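Local coordinates for RNA 2',3'-cyclic phosphodiesterase (Deinococcus radiodurans, PDB 5H7E), which belongs to the LigT-like phosphoesterases of the 2H clan, proteins built of two related alpha/beta lobes, at residues L45-L59 and L108-D121. Numbering follows the deposited sequence.
Sequences LSYLPAVPPERVEDL and LRAGIRELGIGTDD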
loop_
_atom_site.group_PDB
_atom_site.type_symbol
_atom_site.label_atom_id
_atom_site.label_comp_id
_atom_site.label_asym_id
_atom_site.label_seq_id
_atom_site.Cartn_x
_atom_site.Cartn_y
_atom_site.Cartn_z
ATOM N N LEU A 45 2.531 2.245 2.523
ATOM C CA LEU A 45 2.965 3.313 3.424
ATOM C C LEU A 45 4.267 3.986 2.967
ATOM O O LEU A 45 4.442 5.182 3.193
ATOM C CB LEU A 45 3.168 2.753 4.842
ATOM C CG LEU A 45 1.873 2.490 5.658
ATOM C CD1 LEU A 45 1.178 1.280 5.283
ATOM C CD2 LEU A 45 2.171 2.455 7.170
ATOM N N SER A 46 5.175 3.237 2.351
ATOM C CA SER A 46 6.372 3.832 1.801
ATOM C C SER A 46 6.943 2.870 0.771
ATOM O O SER A 46 6.900 1.647 0.949
ATOM C CB SER A 46 7.430 4.068 2.896
ATOM O OG SER A 46 8.514 4.804 2.312
ATOM N N TYR A 47 7.471 3.431 -0.309
ATOM C CA TYR A 47 8.078 2.651 -1.385
ATOM C C TYR A 47 9.561 2.975 -1.455
ATOM O O TYR A 47 9.938 4.141 -1.482
ATOM C CB TYR A 47 7.364 2.978 -2.708
ATOM C CG TYR A 47 8.050 2.433 -3.912
ATOM C CD1 TYR A 47 8.222 1.088 -4.075
ATOM C CD2 TYR A 47 8.544 3.292 -4.889
ATOM C CE1 TYR A 47 8.887 0.586 -5.172
ATOM C CE2 TYR A 47 9.189 2.791 -6.013
ATOM C CZ TYR A 47 9.368 1.459 -6.127
ATOM O OH TYR A 47 10.021 0.967 -7.260
ATOM N N LEU A 48 10.380 1.927 -1.503
ATOM C CA LEU A 48 11.844 2.010 -1.439
ATOM C C LEU A 48 12.404 1.359 -2.690
ATOM O O LEU A 48 12.577 0.126 -2.746
ATOM C CB LEU A 48 12.345 1.283 -0.182
ATOM C CG LEU A 48 11.868 1.824 1.189
ATOM C CD1 LEU A 48 10.441 1.467 1.535
ATOM C CD2 LEU A 48 12.741 1.230 2.271
ATOM N N PRO A 49 12.745 2.143 -3.699
ATOM C CA PRO A 49 13.021 1.552 -5.022
ATOM C C PRO A 49 14.311 0.779 -5.124
ATOM O O PRO A 49 14.461 -0.027 -6.054
ATOM C CB PRO A 49 13.047 2.773 -5.949
ATOM C CG PRO A 49 13.325 3.941 -5.030
ATOM C CD PRO A 49 12.660 3.614 -3.737
ATOM N N ALA A 50 15.313 1.037 -4.249
ATOM C CA ALA A 50 16.641 0.458 -4.525
ATOM C C ALA A 50 17.375 0.259 -3.190
ATOM O O ALA A 50 18.285 1.010 -2.832
ATOM C CB ALA A 50 17.461 1.337 -5.500
ATOM N N VAL A 51 16.998 -0.772 -2.444
ATOM C CA VAL A 51 17.560 -1.012 -1.114
ATOM C C VAL A 51 18.696 -2.019 -1.237
ATOM O O VAL A 51 18.456 -3.145 -1.698
ATOM C CB VAL A 51 16.498 -1.520 -0.145
ATOM C CG1 VAL A 51 17.114 -1.692 1.207
ATOM C CG2 VAL A 51 15.297 -0.533 -0.096
ATOM N N PRO A 52 19.906 -1.689 -0.811
ATOM C CA PRO A 52 20.965 -2.689 -0.771
ATOM C C PRO A 52 20.576 -3.799 0.190
ATOM O O PRO A 52 20.053 -3.535 1.276
ATOM C CB PRO A 52 22.190 -1.898 -0.281
ATOM C CG PRO A 52 21.833 -0.418 -0.472
ATOM C CD PRO A 52 20.344 -0.357 -0.331
ATOM N N PRO A 53 20.781 -5.068 -0.178
ATOM C CA PRO A 53 20.266 -6.163 0.684
ATOM C C PRO A 53 20.819 -6.114 2.107
ATOM O O PRO A 53 20.121 -6.495 3.058
ATOM C CB PRO A 53 20.708 -7.439 -0.062
ATOM C CG PRO A 53 20.830 -7.009 -1.485
ATOM C CD PRO A 53 21.312 -5.556 -1.461
ATOM N N GLU A 54 22.006 -5.555 2.295
ATOM C CA GLU A 54 22.567 -5.464 3.638
ATOM C C GLU A 54 21.806 -4.500 4.539
ATOM O O GLU A 54 22.039 -4.495 5.751
ATOM C CB GLU A 54 24.043 -5.052 3.565
ATOM C CG GLU A 54 24.277 -3.811 2.705
ATOM C CD GLU A 54 24.683 -4.132 1.249
ATOM O OE1 GLU A 54 25.565 -3.396 0.737
ATOM O OE2 GLU A 54 24.130 -5.087 0.617
ATOM N N ARG A 55 20.886 -3.705 3.994
ATOM C CA ARG A 55 20.110 -2.777 4.802
ATOM C C ARG A 55 18.777 -3.351 5.235
ATOM O O ARG A 55 18.058 -2.679 5.973
ATOM C CB ARG A 55 19.854 -1.462 4.044
ATOM C CG ARG A 55 21.135 -0.684 3.642
ATOM C CD ARG A 55 22.162 -0.573 4.783
ATOM N NE ARG A 55 21.640 0.078 5.987
ATOM C CZ ARG A 55 21.441 1.386 6.107
ATOM N NH1 ARG A 55 20.961 1.893 7.253
ATOM N NH2 ARG A 55 21.725 2.197 5.084
ATOM N N VAL A 56 18.431 -4.562 4.798
ATOM C CA VAL A 56 17.097 -5.081 5.070
ATOM C C VAL A 56 16.898 -5.316 6.561
ATOM O O VAL A 56 15.815 -5.077 7.095
ATOM C CB VAL A 56 16.839 -6.353 4.259
ATOM C CG1 VAL A 56 15.510 -6.975 4.663
ATOM C CG2 VAL A 56 16.840 -6.013 2.761
ATOM N N GLU A 57 17.925 -5.798 7.261
ATOM C CA GLU A 57 17.760 -5.991 8.697
ATOM C C GLU A 57 17.450 -4.689 9.415
ATOM O O GLU A 57 16.607 -4.678 10.318
ATOM C CB GLU A 57 18.998 -6.671 9.294
ATOM C CG GLU A 57 18.764 -7.173 10.714
ATOM C CD GLU A 57 17.641 -8.209 10.798
ATOM O OE1 GLU A 57 17.431 -8.967 9.822
ATOM O OE2 GLU A 57 16.966 -8.262 11.850
ATOM N N ASP A 58 18.067 -3.561 9.019
ATOM C CA ASP A 58 17.671 -2.280 9.632
ATOM C C ASP A 58 16.206 -1.974 9.390
ATOM O O ASP A 58 15.529 -1.436 10.271
ATOM C CB ASP A 58 18.498 -1.105 9.110
ATOM C CG ASP A 58 19.955 -1.140 9.593
ATOM O OD1 ASP A 58 20.254 -1.792 10.630
ATOM O OD2 ASP A 58 20.793 -0.479 8.925
ATOM N N LEU A 59 15.721 -2.255 8.180
ATOM C CA LEU A 59 14.322 -1.983 7.871
ATOM C C LEU A 59 13.397 -2.876 8.682
ATOM O O LEU A 59 12.266 -2.476 9.014
ATOM C CB LEU A 59 14.058 -2.199 6.374
ATOM C CG LEU A 59 14.771 -1.156 5.504
ATOM C CD1 LEU A 59 14.592 -1.535 4.029
ATOM C CD2 LEU A 59 14.180 0.280 5.687
ATOM N N LEU A 108 7.342 6.020 9.752
ATOM C CA LEU A 108 8.088 5.072 8.935
ATOM C C LEU A 108 8.975 5.810 7.940
ATOM O O LEU A 108 10.180 5.528 7.811
ATOM C CB LEU A 108 7.054 4.163 8.244
ATOM C CG LEU A 108 7.608 3.073 7.425
ATOM C CD1 LEU A 108 8.292 2.025 8.370
ATOM C CD2 LEU A 108 6.436 2.454 6.660
ATOM N N ARG A 109 8.389 6.778 7.229
ATOM C CA ARG A 109 9.155 7.527 6.235
ATOM C C ARG A 109 10.301 8.271 6.890
ATOM O O ARG A 109 11.413 8.341 6.332
ATOM C CB ARG A 109 8.212 8.487 5.479
ATOM C CG ARG A 109 7.251 7.711 4.606
ATOM C CD ARG A 109 6.156 8.660 4.118
ATOM N NE ARG A 109 5.261 7.960 3.202
ATOM C CZ ARG A 109 4.644 8.548 2.173
ATOM N NH1 ARG A 109 4.802 9.875 1.972
ATOM N NH2 ARG A 109 3.897 7.791 1.371
ATOM N N ALA A 110 10.054 8.857 8.068
ATOM C CA ALA A 110 11.137 9.525 8.762
ATOM C C ALA A 110 12.222 8.538 9.174
ATOM O O ALA A 110 13.414 8.880 9.137
ATOM C CB ALA A 110 10.599 10.276 9.986
ATOM N N GLY A 111 11.820 7.361 9.669
ATOM C CA GLY A 111 12.815 6.385 10.095
ATOM C C GLY A 111 13.647 5.872 8.936
ATOM O O GLY A 111 14.838 5.611 9.089
ATOM N N ILE A 112 13.014 5.684 7.790
ATOM C CA ILE A 112 13.734 5.200 6.630
ATOM C C ILE A 112 14.789 6.221 6.218
ATOM O O ILE A 112 15.911 5.863 5.908
ATOM C CB ILE A 112 12.789 4.914 5.458
ATOM C CG1 ILE A 112 11.830 3.789 5.821
ATOM C CG2 ILE A 112 13.572 4.529 4.220
ATOM C CD1 ILE A 112 10.705 3.627 4.835
ATOM N N ARG A 113 14.415 7.491 6.242
ATOM C CA ARG A 113 15.313 8.587 5.899
ATOM C C ARG A 113 16.471 8.653 6.875
ATOM O O ARG A 113 17.608 8.883 6.492
ATOM C CB ARG A 113 14.538 9.894 5.965
ATOM C CG ARG A 113 15.196 11.125 5.367
ATOM C CD ARG A 113 14.204 12.290 5.265
ATOM N NE ARG A 113 12.815 11.818 5.227
ATOM C CZ ARG A 113 11.748 12.534 4.886
ATOM N NH1 ARG A 113 11.871 13.799 4.505
ATOM N NH2 ARG A 113 10.551 11.966 4.911
ATOM N N GLU A 114 16.167 8.446 8.143
ATOM C CA GLU A 114 17.163 8.492 9.200
ATOM C C GLU A 114 18.218 7.412 8.956
ATOM O O GLU A 114 19.379 7.588 9.286
ATOM C CB GLU A 114 16.512 8.427 10.581
ATOM C CG GLU A 114 15.840 9.744 10.962
ATOM C CD GLU A 114 14.785 9.624 12.050
ATOM O OE1 GLU A 114 14.680 8.558 12.677
ATOM O OE2 GLU A 114 14.056 10.610 12.277
ATOM N N LEU A 115 17.790 6.276 8.425
ATOM C CA LEU A 115 18.694 5.181 8.072
ATOM C C LEU A 115 19.501 5.487 6.822
ATOM O O LEU A 115 20.384 4.706 6.487
ATOM C CB LEU A 115 17.901 3.882 7.855
ATOM C CG LEU A 115 17.328 3.292 9.144
ATOM C CD1 LEU A 115 16.333 2.218 8.843
ATOM C CD2 LEU A 115 18.464 2.759 10.084
ATOM N N GLY A 116 19.225 6.588 6.123
ATOM C CA GLY A 116 19.923 6.866 4.877
ATOM C C GLY A 116 19.537 5.938 3.747
ATOM O O GLY A 116 20.368 5.637 2.894
ATOM N N ILE A 117 18.314 5.449 3.759
ATOM C CA ILE A 117 17.776 4.578 2.721
ATOM C C ILE A 117 16.798 5.385 1.887
ATOM O O ILE A 117 15.999 6.152 2.436
ATOM C CB ILE A 117 17.113 3.354 3.374
ATOM C CG1 ILE A 117 18.200 2.542 4.099
ATOM C CG2 ILE A 117 16.307 2.496 2.356
ATOM C CD1 ILE A 117 17.586 1.476 4.948
ATOM N N GLY A 118 16.856 5.219 0.567
ATOM C CA GLY A 118 16.051 6.056 -0.321
ATOM C C GLY A 118 14.586 5.643 -0.417
ATOM O O GLY A 118 14.229 4.465 -0.395
ATOM N N THR A 119 13.724 6.647 -0.530
ATOM C CA THR A 119 12.309 6.423 -0.768
ATOM C C THR A 119 11.902 7.070 -2.071
ATOM O O THR A 119 12.632 7.851 -2.657
ATOM C CB THR A 119 11.433 6.994 0.340
ATOM O OG1 THR A 119 11.851 8.335 0.570
ATOM C CG2 THR A 119 11.617 6.191 1.606
ATOM N N ASP A 120 10.697 6.729 -2.527
ATOM C CA ASP A 120 10.196 7.346 -3.748
ATOM C C ASP A 120 8.694 7.517 -3.555
ATOM O O ASP A 120 7.885 6.881 -4.249
ATOM C CB ASP A 120 10.520 6.490 -4.972
ATOM C CG ASP A 120 10.042 7.108 -6.267
ATOM O OD1 ASP A 120 9.986 8.327 -6.377
ATOM O OD2 ASP A 120 9.757 6.330 -7.199
ATOM N N ASP A 121 8.346 8.414 -2.630
ATOM C CA ASP A 121 6.975 8.615 -2.171
ATOM C C ASP A 121 6.448 9.965 -2.629
ATOM O O ASP A 121 7.202 10.926 -2.847
ATOM C CB ASP A 121 6.868 8.569 -0.638
ATOM C CG ASP A 121 7.260 7.233 -0.053
ATOM O OD1 ASP A 121 6.912 6.204 -0.677
ATOM O OD2 ASP A 121 7.915 7.207 1.008
HETATM O O HOH W 1 18.560 3.038 -0.341
HETATM O O HOH W 2 15.749 2.854 -2.040
#
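The carboxylate of Asp121 bridges two consecutive residues of strand 42-48, each oxygen using its syn lone pair: OD2 accepts from Ser46 OG at 2.8 Å and OD1 from Tyr47 N at 2.9 Å. Ser46 can join this fork because its OG lies anti to the backbone N (chi1 -173°). A short acid suits the spot, its two oxygens spanning hydroxyl and amide. Tyr47 is also held through its carbonyl, where Asp120 N binds Tyr47 O at 2.9 Å.

Two arginines close the ends of the contact, each gripping one carbonyl oxygen, which lies near its guanidinium plane, with two nitrogens. Arg109, extended from CG to NE, comes side-on to Leu45 O, with NE at 2.9 Å; its NH1 binds Leu122 O, and CB of Asp121 lies over one face, toward the rim. Arg55 instead folds back through chi2 and chi3 and meets Leu115 O end-on, with NH1 at 3.0 Å from that oxygen. Its NE and NH1 share Asp58 OD2 in a salt bridge that fixes the guanidinium's rotation, while Arg61 pairs with the other oxygen of Asp58.

Two waters link Ala50 to Gly118 by hydrogen bonds, continuing the polar seam between the two segments.

Beneath it, branched aliphatic side chains fill the interior. Ile117 spreads its branches: CG2 touches Leu48 CD2 at 3.8 Å and also meets Val51, CD1 reaches Leu59 CD2 at 3.7 Å, and CG1 lies over a face of the Arg55 guanidinium. Leu48 and Ile112 meet tip to tip.

Gly116, with its positive phi, ends helix 101-114 in a Schellman motif, after which the chain returns antiparallel past residues 47-51. Leu45 and Ser46 form a classic beta bulge opposite Tyr10, where strand 42-48 pairs with strand 6-13. The packing and arginine bonds attach helix 101-114 and the segment after it to the sheet edge and helix 56-67, consistent with an alpha/beta lobe of the 2H phosphoesterase fold.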